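Local atomic coordinates of alpha-fucosidase (Bifidobacterium bifidum, PDB entry 2EAB), a protein that probably releases alpha-1,2-linked L-fucose from glycans by hydrolysis, the chain described being the calcium-binding catalytic domain of a longer, probably membrane-anchored protein. Residues A[57-61]-A[73-77]; A[135-139]-A[400-406]; A[277-282]-A[303-308]. All coordinates share one frame; numbering follows the deposited sequence.

Contact 1: residues A[57-61]-A[73-77]; sequences GKIGG and TFNEE. With CA (calcium ion), chain C.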
loop_
_atom_site.group_PDB
_atom_site.type_symbol
_atom_site.label_atom_id
_atom_site.label_comp_id
_atom_site.label_asym_id
_atom_site.label_seq_id
_atom_site.Cartn_x
_atom_site.Cartn_y
_atom_site.Cartn_z
ATOM N N GLY A 57 2.744 -13.230 -4.016
ATOM C CA GLY A 57 1.607 -12.662 -3.292
ATOM C C GLY A 57 1.258 -13.418 -2.023
ATOM O O GLY A 57 0.475 -12.922 -1.200
ATOM N N LYS A 58 1.826 -14.616 -1.869
ATOM C CA LYS A 58 1.483 -15.502 -0.757
ATOM C C LYS A 58 2.727 -15.976 -0.014
ATOM O O LYS A 58 2.864 -15.728 1.182
ATOM C CB LYS A 58 0.624 -16.667 -1.238
ATOM C CG LYS A 58 -0.704 -16.209 -1.829
ATOM C CD LYS A 58 -1.559 -17.360 -2.279
ATOM C CE LYS A 58 -1.193 -17.812 -3.677
ATOM N NZ LYS A 58 -1.992 -19.005 -4.039
ATOM N N ILE A 59 3.635 -16.649 -0.716
ATOM C CA ILE A 59 4.954 -16.946 -0.168
ATOM C C ILE A 59 5.981 -15.972 -0.727
ATOM O O ILE A 59 5.845 -15.473 -1.851
ATOM C CB ILE A 59 5.402 -18.417 -0.398
ATOM C CG1 ILE A 59 5.345 -18.803 -1.884
ATOM C CG2 ILE A 59 4.582 -19.364 0.480
ATOM C CD1 ILE A 59 5.865 -20.203 -2.180
ATOM N N GLY A 60 7.000 -15.696 0.078
ATOM C CA GLY A 60 8.051 -14.783 -0.311
ATOM C C GLY A 60 9.404 -15.246 0.171
ATOM O O GLY A 60 9.519 -15.953 1.179
ATOM N N GLY A 61 10.430 -14.835 -0.563
ATOM C CA GLY A 61 11.805 -15.031 -0.150
ATOM C C GLY A 61 12.574 -13.732 -0.196
ATOM O O GLY A 61 12.216 -12.809 -0.933
ATOM N N THR A 73 15.598 -16.005 3.323
ATOM C CA THR A 73 14.649 -15.765 4.402
ATOM C C THR A 73 13.238 -15.969 3.847
ATOM O O THR A 73 12.933 -15.513 2.741
ATOM C CB THR A 73 14.883 -14.372 5.006
ATOM O OG1 THR A 73 16.203 -14.329 5.569
ATOM C CG2 THR A 73 13.863 -14.050 6.087
ATOM N N PHE A 74 12.398 -16.674 4.600
ATOM C CA PHE A 74 11.143 -17.199 4.072
ATOM C C PHE A 74 9.920 -16.671 4.810
ATOM O O PHE A 74 9.927 -16.569 6.044
ATOM C CB PHE A 74 11.164 -18.733 4.117
ATOM C CG PHE A 74 9.999 -19.375 3.421
ATOM C CD1 PHE A 74 10.022 -19.585 2.046
ATOM C CD2 PHE A 74 8.867 -19.750 4.136
ATOM C CE1 PHE A 74 8.940 -20.171 1.398
ATOM C CE2 PHE A 74 7.779 -20.332 3.492
ATOM C CZ PHE A 74 7.818 -20.541 2.117
ATOM N N ASN A 75 8.876 -16.361 4.037
ATOM C CA ASN A 75 7.605 -15.870 4.558
ATOM C C ASN A 75 6.419 -16.535 3.886
ATOM O O ASN A 75 6.470 -16.893 2.701
ATOM C CB ASN A 75 7.462 -14.368 4.295
ATOM C CG ASN A 75 8.260 -13.518 5.255
ATOM O OD1 ASN A 75 7.857 -13.306 6.405
ATOM N ND2 ASN A 75 9.374 -13.002 4.787
ATOM N N GLU A 76 5.334 -16.660 4.641
ATOM C CA GLU A 76 4.010 -16.895 4.068
ATOM C C GLU A 76 3.043 -15.891 4.706
ATOM O O GLU A 76 3.049 -15.695 5.930
ATOM C CB GLU A 76 3.548 -18.340 4.276
ATOM C CG GLU A 76 2.488 -18.817 3.271
ATOM C CD GLU A 76 1.050 -18.548 3.689
ATOM O OE1 GLU A 76 0.142 -18.791 2.852
ATOM O OE2 GLU A 76 0.826 -18.113 4.842
ATOM N N GLU A 77 2.203 -15.288 3.868
ATOM C CA GLU A 77 1.395 -14.116 4.234
ATOM C C GLU A 77 0.435 -14.321 5.405
ATOM O O GLU A 77 0.036 -13.346 6.041
ATOM C CB GLU A 77 0.598 -13.623 3.020
ATOM C CG GLU A 77 -0.367 -14.681 2.494
ATOM C CD GLU A 77 -1.432 -14.174 1.546
ATOM O OE1 GLU A 77 -2.096 -15.048 0.947
ATOM O OE2 GLU A 77 -1.624 -12.945 1.407
HETATM CA CA CA C . -0.258 -10.774 0.645
#
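Glu77 reaches back past Lys58 to Gly57 because its CG sits between the backbone N and the carbonyl carbon (chi1 61°) and the chain beyond is extended. Its methylenes run past Lys58 O and deliver the carboxylate to the calcium ion, which OE2 binds at 2.7 Å. Lys58 CG lies anti to its carbonyl carbon (chi1 -62°), and the two side chains lie alongside each other, pointing the same way. What they share is not a salt bridge: Lys58 CG rests 3.3 Å from Glu77 OE1, while the ammonium group bends off at chi3. OE1 is held by the amide N of Gln392, so the two carboxylate oxygens are fixed separately and the group's rotation is set. Gly57 O also faces the ion, 2.9 Å away, and Ser386 O and Leu393 O from the catalytic region complete the site. Gly57 O and Glu77 OE2, two acceptors, can lie as close as 3.3 Å because both turn to the cation; Ser391 OG also hydrogen-bonds to Gly57 O.

Behind this site the backbones pair. Glu77 N donates to Lys58 O. Gly60 and Asn75 form an antiparallel hydrogen-bonded pair, Gly60 N to Asn75 O at 2.9 Å and Asn75 N to Gly60 O at 3.0 Å. Ile59, Phe74 and Glu76 project from one face of the sheet, where Ile59 CG2 fits between Glu76 CG, 3.5 Å away, and the Phe74 CZ corner at 3.8 Å. Strands 190-197 and 273-282 cover that face. Here is a beta hairpin, strands 59-63 and 69-76, belonging to one sheet of the N-terminal beta-sandwich domain, its open end built into a calcium site.

Contact 2: residues A[135-139]-A[400-406]; sequences NYLNW and IWSVTAG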
loop_
_atom_site.group_PDB
_atom_site.type_symbol
_atom_site.label_atom_id
_atom_site.label_comp_id
_atom_site.label_asym_id
_atom_site.label_seq_id
_atom_site.Cartn_x
_atom_site.Cartn_y
_atom_site.Cartn_z
ATOM N N ASN A 135 0.617 -10.524 15.687
ATOM C CA ASN A 135 1.434 -9.852 14.690
ATOM C C ASN A 135 1.809 -10.822 13.582
ATOM O O ASN A 135 1.541 -12.022 13.683
ATOM C CB ASN A 135 2.669 -9.167 15.316
ATOM C CG ASN A 135 3.676 -10.140 15.950
ATOM O OD1 ASN A 135 3.421 -11.332 16.154
ATOM N ND2 ASN A 135 4.841 -9.602 16.271
ATOM N N TYR A 136 2.388 -10.284 12.517
ATOM C CA TYR A 136 2.916 -11.071 11.418
ATOM C C TYR A 136 4.277 -11.634 11.798
ATOM O O TYR A 136 5.112 -10.908 12.338
ATOM C CB TYR A 136 3.085 -10.163 10.211
ATOM C CG TYR A 136 3.516 -10.851 8.935
ATOM C CD1 TYR A 136 2.780 -11.905 8.409
ATOM C CD2 TYR A 136 4.634 -10.413 8.228
ATOM C CE1 TYR A 136 3.150 -12.514 7.216
ATOM C CE2 TYR A 136 5.021 -11.021 7.035
ATOM C CZ TYR A 136 4.269 -12.066 6.536
ATOM O OH TYR A 136 4.616 -12.664 5.347
ATOM N N LEU A 137 4.495 -12.911 11.492
ATOM C CA LEU A 137 5.747 -13.602 11.814
ATOM C C LEU A 137 6.595 -13.885 10.591
ATOM O O LEU A 137 6.081 -14.377 9.583
ATOM C CB LEU A 137 5.454 -14.972 12.430
ATOM C CG LEU A 137 4.696 -15.097 13.745
ATOM C CD1 LEU A 137 4.484 -16.551 14.106
ATOM C CD2 LEU A 137 5.403 -14.384 14.850
ATOM N N ASN A 138 7.903 -13.648 10.698
ATOM C CA ASN A 138 8.834 -14.329 9.809
ATOM C C ASN A 138 8.617 -15.828 9.993
ATOM O O ASN A 138 8.583 -16.315 11.125
ATOM C CB ASN A 138 10.283 -13.975 10.130
ATOM C CG ASN A 138 11.266 -14.931 9.480
ATOM O OD1 ASN A 138 11.415 -14.958 8.252
ATOM N ND2 ASN A 138 11.917 -15.746 10.292
ATOM N N TRP A 139 8.463 -16.557 8.892
ATOM C CA TRP A 139 8.263 -18.001 8.960
ATOM C C TRP A 139 9.563 -18.674 9.405
ATOM O O TRP A 139 9.586 -19.424 10.391
ATOM C CB TRP A 139 7.795 -18.535 7.607
ATOM C CG TRP A 139 7.485 -20.003 7.563
ATOM C CD1 TRP A 139 8.358 -21.039 7.749
ATOM C CD2 TRP A 139 6.217 -20.595 7.276
ATOM N NE1 TRP A 139 7.704 -22.238 7.609
ATOM C CE2 TRP A 139 6.389 -21.996 7.322
ATOM C CE3 TRP A 139 4.946 -20.077 6.997
ATOM C CZ2 TRP A 139 5.341 -22.886 7.087
ATOM C CZ3 TRP A 139 3.905 -20.963 6.763
ATOM C CH2 TRP A 139 4.109 -22.353 6.812
ATOM N N ILE A 400 5.111 -8.665 2.261
ATOM C CA ILE A 400 5.074 -9.998 2.859
ATOM C C ILE A 400 6.430 -10.405 3.453
ATOM O O ILE A 400 6.570 -11.533 3.932
ATOM C CB ILE A 400 4.632 -11.116 1.850
ATOM C CG1 ILE A 400 5.556 -11.176 0.622
ATOM C CG2 ILE A 400 3.161 -10.984 1.487
ATOM C CD1 ILE A 400 5.339 -12.400 -0.246
ATOM N N TRP A 401 7.415 -9.506 3.430
ATOM C CA TRP A 401 8.807 -9.876 3.720
ATOM C C TRP A 401 9.241 -9.429 5.107
ATOM O O TRP A 401 9.168 -8.250 5.424
ATOM C CB TRP A 401 9.750 -9.297 2.651
ATOM C CG TRP A 401 9.404 -9.780 1.275
ATOM C CD1 TRP A 401 9.729 -10.988 0.738
ATOM C CD2 TRP A 401 8.640 -9.088 0.277
ATOM N NE1 TRP A 401 9.231 -11.093 -0.541
ATOM C CE2 TRP A 401 8.548 -9.945 -0.845
ATOM C CE3 TRP A 401 8.020 -7.831 0.223
ATOM C CZ2 TRP A 401 7.878 -9.579 -2.018
ATOM C CZ3 TRP A 401 7.350 -7.472 -0.940
ATOM C CH2 TRP A 401 7.280 -8.346 -2.042
ATOM N N SER A 402 9.709 -10.369 5.926
ATOM C CA SER A 402 10.185 -10.047 7.271
ATOM C C SER A 402 11.184 -11.088 7.739
ATOM O O SER A 402 11.164 -12.222 7.276
ATOM C CB SER A 402 9.028 -9.982 8.258
ATOM O OG SER A 402 8.508 -11.278 8.472
ATOM N N VAL A 403 12.035 -10.678 8.675
ATOM C CA VAL A 403 13.006 -11.570 9.301
ATOM C C VAL A 403 12.740 -11.743 10.800
ATOM O O VAL A 403 13.186 -12.717 11.403
ATOM C CB VAL A 403 14.464 -11.079 9.062
ATOM C CG1 VAL A 403 14.788 -9.856 9.907
ATOM C CG2 VAL A 403 15.471 -12.198 9.313
ATOM N N THR A 404 12.012 -10.800 11.383
ATOM C CA THR A 404 11.734 -10.795 12.816
ATOM C C THR A 404 10.466 -11.583 13.131
ATOM O O THR A 404 9.546 -11.653 12.309
ATOM C CB THR A 404 11.585 -9.357 13.325
ATOM O OG1 THR A 404 10.611 -8.677 12.525
ATOM C CG2 THR A 404 12.912 -8.609 13.230
ATOM N N ALA A 405 10.423 -12.185 14.319
ATOM C CA ALA A 405 9.226 -12.891 14.777
ATOM C C ALA A 405 9.153 -12.923 16.290
ATOM O O ALA A 405 10.174 -12.982 16.974
ATOM C CB ALA A 405 9.187 -14.314 14.225
ATOM N N GLY A 406 7.928 -12.886 16.801
ATOM C CA GLY A 406 7.647 -13.133 18.211
ATOM C C GLY A 406 6.148 -13.306 18.338
ATOM O O GLY A 406 5.414 -13.066 17.374
HETATM O O HOH W 1 6.574 -10.984 14.643
HETATM O O HOH W 2 7.459 -10.395 10.868
#
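Tyr136 meets Ile400 through its hydroxyl: with CG anti to the backbone N (chi1 -175°) the ring swings across to residues 400-406, and OH donates to Ile400 O at 2.7 Å. The acceptor lies at the ring edge, in the ring plane, but the approach to its carbonyl is bent, at 121°, and tilted 33° from the carbonyl plane; a weak bond to Glu76 O adds a second acceptor. Ser402 OG lies obliquely to the ring, 3.8 Å from Tyr136 CE2, and is hydrogen-bonded to Asn75 OD1. Two irregular loops meet here, one leading into strand 140-145 of the N-terminal beta domain, the other following helix 365-386 of the family 95 catalytic region, which in this clan is an (alpha/alpha)6 barrel; the contact is thus part of the interdomain seam. Leu137 keeps its CG beside the backbone N, and its CB rests 4.2 Å from Ala405 CB. Asn138 turns its CB to the opposing chain, packing 3.4 Å from Val403 C, while its backbone N donates to Thr404 O at 3.0 Å. Two waters bridge the loops. One donates to both Tyr136 O and Thr404 O, each at 2.8 Å; the other donates to Tyr136 O and accepts the Gly406 N-H, so that a single tyrosine carbonyl is gripped by both waters.

Contact 3: residues A[277-282]-A[303-308]; sequences YIAAAT and RVAKVV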
loop_
_atom_site.group_PDB
_atom_site.type_symbol
_atom_site.label_atom_id
_atom_site.label_comp_id
_atom_site.label_asym_id
_atom_site.label_seq_id
_atom_site.Cartn_x
_atom_site.Cartn_y
_atom_site.Cartn_z
ATOM N N TYR A 277 11.541 -27.452 -5.276
ATOM C CA TYR A 277 10.183 -26.930 -5.244
ATOM C C TYR A 277 9.776 -26.759 -3.791
ATOM O O TYR A 277 9.811 -27.713 -3.005
ATOM C CB TYR A 277 9.224 -27.863 -5.979
ATOM C CG TYR A 277 9.526 -27.971 -7.455
ATOM C CD1 TYR A 277 9.083 -26.993 -8.351
ATOM C CD2 TYR A 277 10.271 -29.038 -7.956
ATOM C CE1 TYR A 277 9.366 -27.081 -9.710
ATOM C CE2 TYR A 277 10.559 -29.133 -9.314
ATOM C CZ TYR A 277 10.099 -28.154 -10.182
ATOM O OH TYR A 277 10.384 -28.242 -11.524
ATOM N N ILE A 278 9.409 -25.530 -3.444
ATOM C CA ILE A 278 9.128 -25.158 -2.063
ATOM C C ILE A 278 7.707 -24.622 -1.969
ATOM O O ILE A 278 7.328 -23.705 -2.707
ATOM C CB ILE A 278 10.126 -24.087 -1.557
ATOM C CG1 ILE A 278 11.572 -24.592 -1.678
ATOM C CG2 ILE A 278 9.807 -23.695 -0.117
ATOM C CD1 ILE A 278 12.527 -23.588 -2.294
ATOM N N ALA A 279 6.919 -25.201 -1.069
ATOM C CA ALA A 279 5.565 -24.715 -0.824
ATOM C C ALA A 279 5.316 -24.601 0.669
ATOM O O ALA A 279 5.980 -25.259 1.472
ATOM C CB ALA A 279 4.540 -25.627 -1.469
ATOM N N ALA A 280 4.353 -23.759 1.040
ATOM C CA ALA A 280 3.984 -23.585 2.435
ATOM C C ALA A 280 2.543 -23.129 2.531
ATOM O O ALA A 280 2.018 -22.495 1.608
ATOM C CB ALA A 280 4.900 -22.585 3.111
ATOM N N ALA A 281 1.907 -23.452 3.650
ATOM C CA ALA A 281 0.538 -23.034 3.914
ATOM C C ALA A 281 0.229 -23.120 5.391
ATOM O O ALA A 281 0.907 -23.824 6.153
ATOM C CB ALA A 281 -0.447 -23.895 3.150
ATOM N N THR A 282 -0.816 -22.393 5.777
ATOM C CA THR A 282 -1.434 -22.530 7.081
ATOM C C THR A 282 -2.904 -22.870 6.872
ATOM O O THR A 282 -3.394 -22.877 5.733
ATOM C CB THR A 282 -1.363 -21.228 7.912
ATOM O OG1 THR A 282 -2.318 -20.287 7.407
ATOM C CG2 THR A 282 0.033 -20.614 7.894
ATOM N N ARG A 303 -2.282 -31.127 1.139
ATOM C CA ARG A 303 -2.431 -29.982 0.248
ATOM C C ARG A 303 -1.079 -29.421 -0.196
ATOM O O ARG A 303 -0.851 -29.208 -1.389
ATOM C CB ARG A 303 -3.282 -28.908 0.931
ATOM C CG ARG A 303 -3.438 -27.630 0.134
ATOM C CD ARG A 303 -4.659 -26.842 0.563
ATOM N NE ARG A 303 -4.662 -26.387 1.960
ATOM C CZ ARG A 303 -4.089 -25.268 2.402
ATOM N NH1 ARG A 303 -3.393 -24.487 1.582
ATOM N NH2 ARG A 303 -4.207 -24.936 3.682
ATOM N N VAL A 304 -0.186 -29.191 0.762
ATOM C CA VAL A 304 1.142 -28.663 0.462
ATOM C C VAL A 304 1.954 -29.664 -0.366
ATOM O O VAL A 304 2.651 -29.278 -1.302
ATOM C CB VAL A 304 1.892 -28.255 1.749
ATOM C CG1 VAL A 304 3.322 -27.832 1.438
ATOM C CG2 VAL A 304 1.150 -27.113 2.452
ATOM N N ALA A 305 1.835 -30.950 -0.035
ATOM C CA ALA A 305 2.521 -32.006 -0.787
ATOM C C ALA A 305 2.123 -32.010 -2.260
ATOM O O ALA A 305 2.969 -32.191 -3.141
ATOM C CB ALA A 305 2.259 -33.370 -0.159
ATOM N N LYS A 306 0.839 -31.796 -2.522
ATOM C CA LYS A 306 0.329 -31.790 -3.888
ATOM C C LYS A 306 0.844 -30.586 -4.675
ATOM O O LYS A 306 1.054 -30.681 -5.885
ATOM C CB LYS A 306 -1.200 -31.830 -3.891
ATOM C CG LYS A 306 -1.819 -32.114 -5.250
ATOM C CD LYS A 306 -3.335 -32.155 -5.167
ATOM C CE LYS A 306 -3.963 -32.528 -6.499
ATOM N NZ LYS A 306 -3.762 -31.474 -7.527
ATOM N N VAL A 307 1.053 -29.456 -3.996
ATOM C CA VAL A 307 1.610 -28.272 -4.651
ATOM C C VAL A 307 2.989 -28.583 -5.230
ATOM O O VAL A 307 3.238 -28.332 -6.410
ATOM C CB VAL A 307 1.701 -27.045 -3.709
ATOM C CG1 VAL A 307 2.409 -25.890 -4.406
ATOM C CG2 VAL A 307 0.316 -26.613 -3.254
ATOM N N VAL A 308 3.876 -29.143 -4.408
ATOM C CA VAL A 308 5.235 -29.436 -4.872
ATOM C C VAL A 308 5.267 -30.576 -5.895
ATOM O O VAL A 308 6.052 -30.531 -6.845
ATOM C CB VAL A 308 6.258 -29.664 -3.714
ATOM C CG1 VAL A 308 6.472 -28.379 -2.926
ATOM C CG2 VAL A 308 5.834 -30.797 -2.786
#
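Ala279 is the small centre around which the helical valines gather. Its CB lies 3.6 Å from Val307 CG1, 3.7 Å from Val308 CG1 and 3.8 Å from Val304 CG1, three branches converging on one methyl. Val304 and Val307 each send CG1 anti to the backbone N, whereas Val308 reaches the same spot by holding CG1 beside its N (chi1 -66°). The second branch of Val304, CG2, is left for Ala281 CB, two residues further along the strand. At the other end Val308 CG1 also rests against Tyr277 CB, while the phenol of Tyr277 leads away from the helix. With methyl groups as the only side chains at Ala279 and Ala281, the axes of strand and helix come within 7.7 Å, running nearly antiparallel at 154°.

Beyond Ala281 the apolar surface gives way to Arg303. A bend at chi3 brings NH1 to 3.4 Å from Ala281 CB and lets NH2 donate to Thr282 O at 3.0 Å. The oxygen lies in the guanidinium plane, but the nitrogen stands above the carbonyl plane. Glu295 takes the NE side in a salt bridge, fixing the group from a second direction.

Helix 297-314 therefore lies over the face of the nine-stranded sheet, Val304 also touching strand 241-250 and Val307 strand 190-197, while Ile278 and Ala280 on the reverse face pack against Phe74 of strand 69-76.

How the contacts relate
From the N terminus, contact 1 comes first and closes the short hairpin loop between 57-61 and 73-77. Contact 2 opens later, at 135-139, and closes only at 400-406, a long excursion that returns to the beta domain from the catalytic region. Contact 3, strand 277-282 with helix 303-308, falls wholly within that excursion; no two contacts cross. In space they form a chain of neighbours. Phe74 O meets Trp139 CB between contacts 1 and 2, Ile59 CD1 packs against Ile278 O between the two sheets of the sandwich, and Trp139 bridges contacts 2 and 3 by resting against Ala281 O. Together they tie helix, sandwich, calcium site and catalytic region in succession.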